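Local coordinates for putative oxidoreductase molybdopterin-binding subunit (Sulfolobus tokodaii, PDB 4ZOH), which probably serves as the molybdenum-bearing subunit of a xanthine oxidase-family oxidoreductase, holding the pterin cytosine dinucleotide cofactor at which substrate would be oxidised, at residues 487-492 against 556-561; 563-568 against 659-664. All blocks are in the same frame, centred on the assembly; numbering follows the deposited sequence.

Contact 1: residues 487-492 against 556-561. With MCN (pterin cytosine dinucleotide), chain D.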
# COMPACT_ATOMS: atom_id res chain seq x y z
N VAL A 487 21.79 1.19 20.33
CA VAL A 487 21.32 0.73 21.66
C VAL A 487 21.75 1.77 22.74
O VAL A 487 21.03 2.00 23.72
CB VAL A 487 21.76 -0.73 22.01
CG1 VAL A 487 23.21 -0.76 22.46
CG2 VAL A 487 20.80 -1.29 23.09
N THR A 488 22.88 2.42 22.53
CA THR A 488 23.40 3.34 23.55
C THR A 488 22.65 4.68 23.57
O THR A 488 22.09 5.07 24.60
CB THR A 488 24.89 3.55 23.31
OG1 THR A 488 25.49 2.28 23.36
CG2 THR A 488 25.56 4.41 24.43
N ILE A 489 22.71 5.41 22.44
CA ILE A 489 22.04 6.73 22.35
C ILE A 489 20.52 6.60 22.21
O ILE A 489 19.69 7.29 22.91
CB ILE A 489 22.63 7.55 21.18
CG1 ILE A 489 24.17 7.62 21.25
CG2 ILE A 489 22.05 8.96 21.22
CD1 ILE A 489 24.77 8.00 22.63
N GLY A 490 20.10 5.71 21.30
CA GLY A 490 18.68 5.50 21.13
C GLY A 490 18.12 4.83 22.39
O GLY A 490 16.99 5.12 22.80
N GLY A 491 18.88 3.94 23.02
CA GLY A 491 18.33 3.27 24.26
C GLY A 491 18.25 4.25 25.43
O GLY A 491 17.31 4.21 26.26
N SER A 492 19.21 5.18 25.48
CA SER A 492 19.10 6.20 26.55
C SER A 492 17.88 7.07 26.34
O SER A 492 17.14 7.36 27.34
CB SER A 492 20.38 7.02 26.61
OG SER A 492 21.46 6.19 27.01
N ALA A 556 10.96 12.01 24.52
CA ALA A 556 12.20 12.44 25.19
C ALA A 556 13.25 12.59 24.12
O ALA A 556 13.26 11.88 23.15
CB ALA A 556 12.64 11.41 26.21
N ILE A 557 14.12 13.55 24.28
CA ILE A 557 15.19 13.70 23.33
C ILE A 557 16.36 13.58 24.27
O ILE A 557 16.43 14.32 25.29
CB ILE A 557 15.18 15.07 22.62
CG1 ILE A 557 13.94 15.23 21.70
CG2 ILE A 557 16.50 15.31 21.88
CD1 ILE A 557 13.72 16.66 21.15
N TYR A 558 17.26 12.66 23.96
CA TYR A 558 18.51 12.51 24.68
C TYR A 558 19.62 13.21 23.90
O TYR A 558 20.07 12.73 22.88
CB TYR A 558 18.81 10.99 24.93
CG TYR A 558 20.13 10.74 25.65
CD1 TYR A 558 20.30 11.11 27.02
CD2 TYR A 558 21.21 10.16 24.99
CE1 TYR A 558 21.52 10.89 27.69
CE2 TYR A 558 22.44 9.96 25.65
CZ TYR A 558 22.56 10.32 27.00
OH TYR A 558 23.72 10.11 27.65
N ASN A 559 20.00 14.40 24.35
CA ASN A 559 21.08 15.18 23.72
C ASN A 559 22.40 14.54 24.16
O ASN A 559 22.54 14.14 25.27
CB ASN A 559 20.98 16.68 24.06
CG ASN A 559 20.77 16.93 25.56
OD1 ASN A 559 19.91 16.28 26.20
ND2 ASN A 559 21.53 17.87 26.14
N VAL A 560 23.33 14.35 23.25
CA VAL A 560 24.59 13.65 23.62
C VAL A 560 25.66 14.70 24.01
O VAL A 560 26.23 15.35 23.14
CB VAL A 560 25.08 12.74 22.48
CG1 VAL A 560 26.47 12.13 22.78
CG2 VAL A 560 24.02 11.65 22.17
N LYS A 561 25.91 14.84 25.31
CA LYS A 561 26.93 15.75 25.82
C LYS A 561 28.34 15.15 25.88
O LYS A 561 29.30 15.86 25.79
CB LYS A 561 26.50 16.35 27.16
CG LYS A 561 25.41 17.38 26.98
CD LYS A 561 24.43 17.39 28.15
CE LYS A 561 24.08 18.82 28.58
NZ LYS A 561 23.36 18.78 29.89
N1 MCN D . 24.15 -4.56 22.00
C2 MCN D . 23.97 -4.88 23.34
N3 MCN D . 24.79 -4.36 24.31
C4 MCN D . 25.82 -3.52 23.92
C5 MCN D . 26.02 -3.19 22.58
C6 MCN D . 25.16 -3.70 21.60
O2 MCN D . 23.07 -5.62 23.73
N4 MCN D . 26.60 -3.03 24.86
C1' MCN D . 23.21 -5.14 21.04
C2D MCN D . 22.05 -4.17 20.81
O2' MCN D . 20.95 -4.43 21.65
C3' MCN D . 21.62 -4.50 19.41
C4D MCN D . 22.94 -4.57 18.77
O4D MCN D . 23.80 -5.27 19.77
O3' MCN D . 20.97 -5.72 19.30
C5' MCN D . 23.09 -3.06 18.66
O5' MCN D . 24.32 -2.72 18.38
PA MCN D . 24.85 -1.18 18.48
O1A MCN D . 24.07 -0.20 19.21
O2A MCN D . 26.27 -1.51 18.88
O3A MCN D . 24.92 -0.93 16.82
PB MCN D . 23.63 -0.42 15.99
O1B MCN D . 23.64 1.10 16.04
O2B MCN D . 22.35 -1.05 16.35
O3B MCN D . 24.02 -0.95 14.61
C10 MCN D . 24.81 -0.20 13.65
C9' MCN D . 25.93 -1.04 13.11
C8' MCN D . 26.58 -0.45 11.97
S8' MCN D . 27.23 1.18 12.07
C7' MCN D . 26.83 -1.15 10.83
S7' MCN D . 27.76 -0.49 9.46
C6' MCN D . 26.48 -2.55 10.69
C7 MCN D . 26.23 -3.19 12.10
O9' MCN D . 25.38 -2.31 12.80
N5' MCN D . 25.38 -2.78 9.76
C4A MCN D . 24.48 -3.86 9.87
N8' MCN D . 25.56 -4.52 11.95
C4B MCN D . 24.62 -4.75 10.98
N1' MCN D . 23.85 -5.82 11.13
C2' MCN D . 22.88 -6.05 10.24
N2' MCN D . 22.12 -7.11 10.43
N3' MCN D . 22.67 -5.22 9.09
C4' MCN D . 23.50 -4.10 8.88
O4' MCN D . 23.33 -3.37 7.86
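Ser492 lays its CB over the middle of the Tyr558 ring, 3.6 Å from the ring centroid and only 12° off the normal, a CH-pi contact made square on one face. The hydroxyl of the same serine points back into its own helix: OG, set beside the backbone N, donates to Thr488 O at 2.7 Å. That carbonyl also accepts from Ser492 N, and the two bonds together keep the methylene presented to the ring. Nearly one turn earlier, the Ile489 side chain crosses those of Tyr558 and Val560 at about a right angle. Its CG2 is wedged against CG2 of Val560 at 3.5 Å, tighter than usual for two carbons, and also touches Tyr558 CD2 at 4.0 Å. Val560 continues the apolar surface just past the strand end. Helix 486-512 thus packs against 553-559, an outermost strand of a four-stranded sheet, within a molybdopterin cofactor-binding domain. Near the N-terminal end of the helix, Val487 N donates a nearly straight bond (169°) to phosphate oxygen O1A of the cofactor at 2.9 Å. The valine's CG1 lies 3.6 Å from C6 of the cytosine, while its CG2 lies beside the ribose. Tyr558, with CG anti to its backbone N (chi1 178°), reaches toward the helix, and its OH is hydrogen-bonded to His663 ND1. A leucine in its place would probably leave Ser492 CB without an aromatic face and His663 ND1 without its hydroxyl partner.

Contact 2: residues 563-568 against 659-664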
# COMPACT_ATOMS: atom_id res chain seq x y z
N PRO A 563 31.72 12.78 24.83
CA PRO A 563 32.27 12.37 23.57
C PRO A 563 32.01 10.84 23.27
O PRO A 563 31.43 10.09 24.10
CB PRO A 563 33.75 12.71 23.75
CG PRO A 563 34.02 12.52 25.19
CD PRO A 563 32.76 12.98 25.87
N PRO A 564 32.37 10.38 22.06
CA PRO A 564 32.09 8.97 21.76
C PRO A 564 32.66 8.02 22.88
O PRO A 564 33.77 8.24 23.35
CB PRO A 564 32.83 8.73 20.43
CG PRO A 564 33.08 10.10 19.83
CD PRO A 564 32.76 11.16 20.86
N THR A 565 31.88 7.05 23.34
CA THR A 565 32.32 6.03 24.29
C THR A 565 33.10 4.94 23.56
O THR A 565 32.79 4.60 22.40
CB THR A 565 31.14 5.46 25.06
OG1 THR A 565 31.60 4.74 26.21
CG2 THR A 565 30.23 4.55 24.17
N THR A 566 34.14 4.41 24.22
CA THR A 566 35.16 3.59 23.52
C THR A 566 35.22 2.12 24.03
O THR A 566 35.73 1.90 25.14
CB THR A 566 36.56 4.25 23.64
OG1 THR A 566 36.90 4.36 25.05
CG2 THR A 566 36.59 5.68 22.95
N PRO A 567 34.67 1.12 23.26
CA PRO A 567 34.91 -0.29 23.67
C PRO A 567 36.28 -0.68 23.17
O PRO A 567 36.86 0.04 22.36
CB PRO A 567 33.86 -1.07 22.87
CG PRO A 567 33.71 -0.27 21.60
CD PRO A 567 33.74 1.18 22.11
N TYR A 568 36.75 -1.84 23.61
CA TYR A 568 38.07 -2.35 23.26
C TYR A 568 38.03 -3.87 23.43
O TYR A 568 37.15 -4.41 24.13
CB TYR A 568 39.16 -1.73 24.20
CG TYR A 568 38.87 -1.97 25.69
CD1 TYR A 568 39.48 -3.04 26.38
CD2 TYR A 568 37.95 -1.17 26.38
CE1 TYR A 568 39.21 -3.24 27.74
CE2 TYR A 568 37.65 -1.39 27.72
CZ TYR A 568 38.27 -2.44 28.39
OH TYR A 568 37.95 -2.69 29.70
N GLY A 659 34.54 -1.41 31.95
CA GLY A 659 34.30 0.02 31.68
C GLY A 659 32.93 0.21 31.04
O GLY A 659 32.71 -0.29 29.95
N LYS A 660 32.01 0.85 31.77
CA LYS A 660 30.71 1.34 31.26
C LYS A 660 30.83 2.73 30.61
O LYS A 660 31.81 3.48 30.86
CB LYS A 660 29.65 1.39 32.35
CG LYS A 660 29.32 0.03 33.00
CD LYS A 660 28.55 0.20 34.30
CE LYS A 660 27.32 1.09 34.17
NZ LYS A 660 26.78 1.58 35.49
N SER A 661 29.86 3.06 29.77
CA SER A 661 29.84 4.35 29.11
C SER A 661 29.25 5.33 30.12
O SER A 661 28.68 4.92 31.12
CB SER A 661 28.96 4.26 27.84
OG SER A 661 27.62 4.28 28.24
N PRO A 662 29.38 6.65 29.88
CA PRO A 662 28.66 7.55 30.83
C PRO A 662 27.12 7.63 30.61
O PRO A 662 26.42 8.29 31.37
CB PRO A 662 29.30 8.93 30.62
CG PRO A 662 30.05 8.83 29.30
CD PRO A 662 30.32 7.38 28.99
N HIS A 663 26.61 6.95 29.59
CA HIS A 663 25.18 7.09 29.24
C HIS A 663 24.28 6.29 30.19
O HIS A 663 24.73 5.30 30.80
CB HIS A 663 24.98 6.63 27.77
CG HIS A 663 25.85 7.38 26.80
ND1 HIS A 663 25.68 8.73 26.51
CD2 HIS A 663 26.95 6.99 26.10
CE1 HIS A 663 26.59 9.11 25.62
NE2 HIS A 663 27.39 8.07 25.38
N PRO A 664 23.00 6.68 30.30
CA PRO A 664 22.09 5.99 31.22
C PRO A 664 21.98 4.48 30.97
O PRO A 664 21.57 3.76 31.86
CB PRO A 664 20.72 6.67 30.98
CG PRO A 664 21.05 8.01 30.43
CD PRO A 664 22.41 7.90 29.73
O HOH W 1 29.03 8.44 23.66
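Thr565 and Ser661 meet by van der Waals contact, with no direct hydrogen bond joining the two segments. OG1 of the threonine lies 3.1 Å from Ser661 CB, and its CG2 stands 3.9 Å from the same methylene, so both branches of the threonine bear on one carbon. OG1 is anti to the backbone N (chi1 -165°), a setting that brings it over the serine while it remains hydrogen-bonded to Asp381 OD2. Pro662 CD adds a looser touch, 4.0 Å from Thr565 OG1.

Polar links run through side chains and solvent. A water donates to Pro563 O at 2.9 Å and lies 2.4 Å from His663 NE2, a doubtfully short approach that leaves the bridge between the two loops tentative. Ser661 OG receives His663 N at 3.2 Å, with an N-H...acceptor angle of 149°, and is further bonded to Ser667 O. At the far end Tyr568 OH, bonded to Asn384 N, comes within 4.3 Å of Gly659 N.

The touching parts, 565-568 and 659-662, run nearly antiparallel, their directions 169° apart, and lie outside regular strand until Tyr568. The serine-to-histidine bond defines an ST turn, which shapes the second loop where the Ser661 side chain lies about 8 Å from the pterin cytosine dinucleotide.

How the contacts relate
Following the chain from the N terminus, contact 1 begins in helix 486-512 and closes its loop 64 residues later on strand 553-559. Contact 2 opens just beyond, in the connection leading to strand 568-577, and closes 91 residues on, in the loop that precedes helix 673-688. The two closures therefore follow in series, neither nesting nor crossing. They are nevertheless neighbours, with centres 12 Å apart: the loop at 659-664 reaches back to contact 1, where Pro664 CD packs 3.4 Å from Ser492 OG and His663 lies against Thr488. Helix, sheet-edge strand and two irregular loops are thereby joined on one side of the chain's centre, close to the cofactor.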